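Local coordinates for penicillin-binding 1 transmembrane protein MrcA (Nitrosomonas europaea ATCC 19718, PDB 3D0F) that probably polymerises and cross-links peptidoglycan as a bifunctional penicillin-binding protein, of which this chain is the OB-like domain, at residues D35-V40 with A51-G56. Numbering follows the deposited sequence.
Sequences DILAAV and AFRKNG
Val40 and Phe52 form a hydrogen-bonded antiparallel pair in the hairpin of strands 37-45 and 48-53, part of the antiparallel sheet of this OB-like domain. Two backbone bonds define the tight end: Val40 N to Phe52 O, 2.9 Å with 160° at the hydrogen, and the return bond from Phe52 N to Val40 O, equally short and straight at 166°. Each acceptor also receives a CA-H, Ala39 CA lying 3.1 Å from Phe52 O and Ala51 CA beside Val40 O. On one face the methyls of Ala39 and Ala51 meet, CB to CB 3.8 Å. On the other, Val40 CG1, set between its own backbone N and carbonyl carbon (chi1 58°), reaches Phe52 CB, while the Phe52 ring leads away toward Thr58 of its own chain and Leu23 of the second subunit.

Toward Ala38 the backbones no longer bond directly, Ala38 O lying 4.0 Å from Lys54 N. Here a water intervenes, donating to Ala38 O at 2.6 Å and accepting from Lys54 N at 3.0 Å. Side-chain contact is correspondingly sparse: Leu37 CD1 lies obliquely to the Arg53 guanidinium, 3.6 Å from NH1. That group, ending an extended chain, is held by Glu57 through a salt bridge at NH2, while Asp35 OD1 of this chain forms a salt bridge with Arg53 NH1 of the second subunit. The type I turn from Arg53 to Gly56 brings Asn55 over one face of the guanidinium, its OD1, which also accepts a hydrogen bond from Glu57 N, 3.3 Å above the plane and over the centre.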
loop_
_atom_site.group_PDB
_atom_site.type_symbol
_atom_site.label_atom_id
_atom_site.label_comp_id
_atom_site.label_asym_id
_atom_site.label_seq_id
_atom_site.Cartn_x
_atom_site.Cartn_y
_atom_site.Cartn_z
ATOM N N ASP A 35 1.260 -0.351 1.989
ATOM C CA ASP A 35 0.923 -1.776 2.070
ATOM C C ASP A 35 -0.142 -2.091 3.117
ATOM O O ASP A 35 -0.491 -3.271 3.305
ATOM C CB ASP A 35 2.149 -2.632 2.303
ATOM C CG ASP A 35 3.303 -2.347 1.291
ATOM O OD1 ASP A 35 3.022 -2.469 0.079
ATOM O OD2 ASP A 35 4.442 -2.034 1.741
ATOM N N ILE A 36 -0.636 -1.069 3.784
ATOM C CA ILE A 36 -1.740 -1.191 4.756
ATOM C C ILE A 36 -2.978 -0.760 4.009
ATOM O O ILE A 36 -3.197 0.443 3.775
ATOM C CB ILE A 36 -1.535 -0.342 6.037
ATOM C CG1 ILE A 36 -0.264 -0.818 6.733
ATOM C CG2 ILE A 36 -2.774 -0.508 6.975
ATOM C CD1 ILE A 36 0.126 -0.018 7.962
ATOM N N LEU A 37 -3.782 -1.748 3.632
ATOM C CA LEU A 37 -4.845 -1.583 2.649
ATOM C C LEU A 37 -6.227 -1.604 3.264
ATOM O O LEU A 37 -6.461 -2.253 4.257
ATOM C CB LEU A 37 -4.774 -2.708 1.630
ATOM C CG LEU A 37 -3.417 -2.942 0.998
ATOM C CD1 LEU A 37 -3.521 -4.005 -0.069
ATOM C CD2 LEU A 37 -2.796 -1.624 0.463
ATOM N N ALA A 38 -7.144 -0.878 2.651
ATOM C CA ALA A 38 -8.538 -0.863 3.103
ATOM C C ALA A 38 -9.229 -2.142 2.661
ATOM O O ALA A 38 -9.029 -2.670 1.561
ATOM C CB ALA A 38 -9.311 0.383 2.550
ATOM N N ALA A 39 -10.141 -2.633 3.510
ATOM C CA ALA A 39 -10.975 -3.742 3.117
ATOM C C ALA A 39 -12.301 -3.634 3.873
ATOM O O ALA A 39 -12.359 -3.107 4.977
ATOM C CB ALA A 39 -10.326 -5.103 3.386
ATOM N N VAL A 40 -13.337 -4.157 3.266
ATOM C CA VAL A 40 -14.648 -4.205 3.920
ATOM C C VAL A 40 -14.982 -5.642 4.252
ATOM O O VAL A 40 -14.907 -6.523 3.396
ATOM C CB VAL A 40 -15.801 -3.585 3.076
ATOM C CG1 VAL A 40 -15.950 -4.271 1.722
ATOM C CG2 VAL A 40 -17.124 -3.657 3.828
ATOM N N ALA A 51 -12.905 -10.536 3.651
ATOM C CA ALA A 51 -12.966 -9.111 3.390
ATOM C C ALA A 51 -12.675 -8.801 1.920
ATOM O O ALA A 51 -11.891 -9.518 1.281
ATOM C CB ALA A 51 -12.015 -8.342 4.334
ATOM N N PHE A 52 -13.309 -7.769 1.388
ATOM C CA PHE A 52 -13.143 -7.328 0.008
ATOM C C PHE A 52 -12.203 -6.124 -0.026
ATOM O O PHE A 52 -12.392 -5.174 0.714
ATOM C CB PHE A 52 -14.513 -6.916 -0.564
ATOM C CG PHE A 52 -14.485 -6.509 -2.011
ATOM C CD1 PHE A 52 -14.685 -7.456 -2.994
ATOM C CD2 PHE A 52 -14.363 -5.186 -2.374
ATOM C CE1 PHE A 52 -14.687 -7.102 -4.360
ATOM C CE2 PHE A 52 -14.332 -4.813 -3.742
ATOM C CZ PHE A 52 -14.516 -5.785 -4.712
ATOM N N ARG A 53 -11.152 -6.183 -0.833
ATOM C CA ARG A 53 -10.216 -5.044 -0.915
ATOM C C ARG A 53 -10.394 -4.270 -2.241
ATOM O O ARG A 53 -11.038 -4.743 -3.137
ATOM C CB ARG A 53 -8.758 -5.482 -0.697
ATOM C CG ARG A 53 -8.257 -6.550 -1.542
ATOM C CD ARG A 53 -6.905 -6.984 -0.978
ATOM N NE ARG A 53 -6.169 -7.858 -1.813
ATOM C CZ ARG A 53 -5.136 -7.489 -2.586
ATOM N NH1 ARG A 53 -4.760 -6.222 -2.676
ATOM N NH2 ARG A 53 -4.495 -8.389 -3.295
ATOM N N LYS A 54 -9.786 -3.099 -2.336
ATOM C CA LYS A 54 -9.985 -2.216 -3.495
ATOM C C LYS A 54 -9.626 -2.832 -4.815
ATOM O O LYS A 54 -10.223 -2.469 -5.836
ATOM C CB LYS A 54 -9.140 -0.957 -3.316
ATOM C CG LYS A 54 -9.661 -0.008 -2.272
ATOM C CD LYS A 54 -10.858 0.794 -2.787
ATOM C CE LYS A 54 -10.510 1.921 -3.770
ATOM N NZ LYS A 54 -11.673 2.910 -3.973
ATOM N N ASN A 55 -8.650 -3.731 -4.848
ATOM C CA ASN A 55 -8.262 -4.343 -6.131
ATOM C C ASN A 55 -9.290 -5.375 -6.623
ATOM O O ASN A 55 -9.110 -5.986 -7.695
ATOM C CB ASN A 55 -6.842 -4.922 -6.052
ATOM C CG ASN A 55 -6.807 -6.330 -5.547
ATOM O OD1 ASN A 55 -7.659 -6.733 -4.758
ATOM N ND2 ASN A 55 -5.863 -7.113 -6.041
ATOM N N GLY A 56 -10.362 -5.573 -5.850
ATOM C CA GLY A 56 -11.450 -6.443 -6.209
ATOM C C GLY A 56 -11.345 -7.871 -5.690
ATOM O O GLY A 56 -12.204 -8.696 -5.980
HETATM O O HOH W 1 -7.590 -2.078 -0.558
#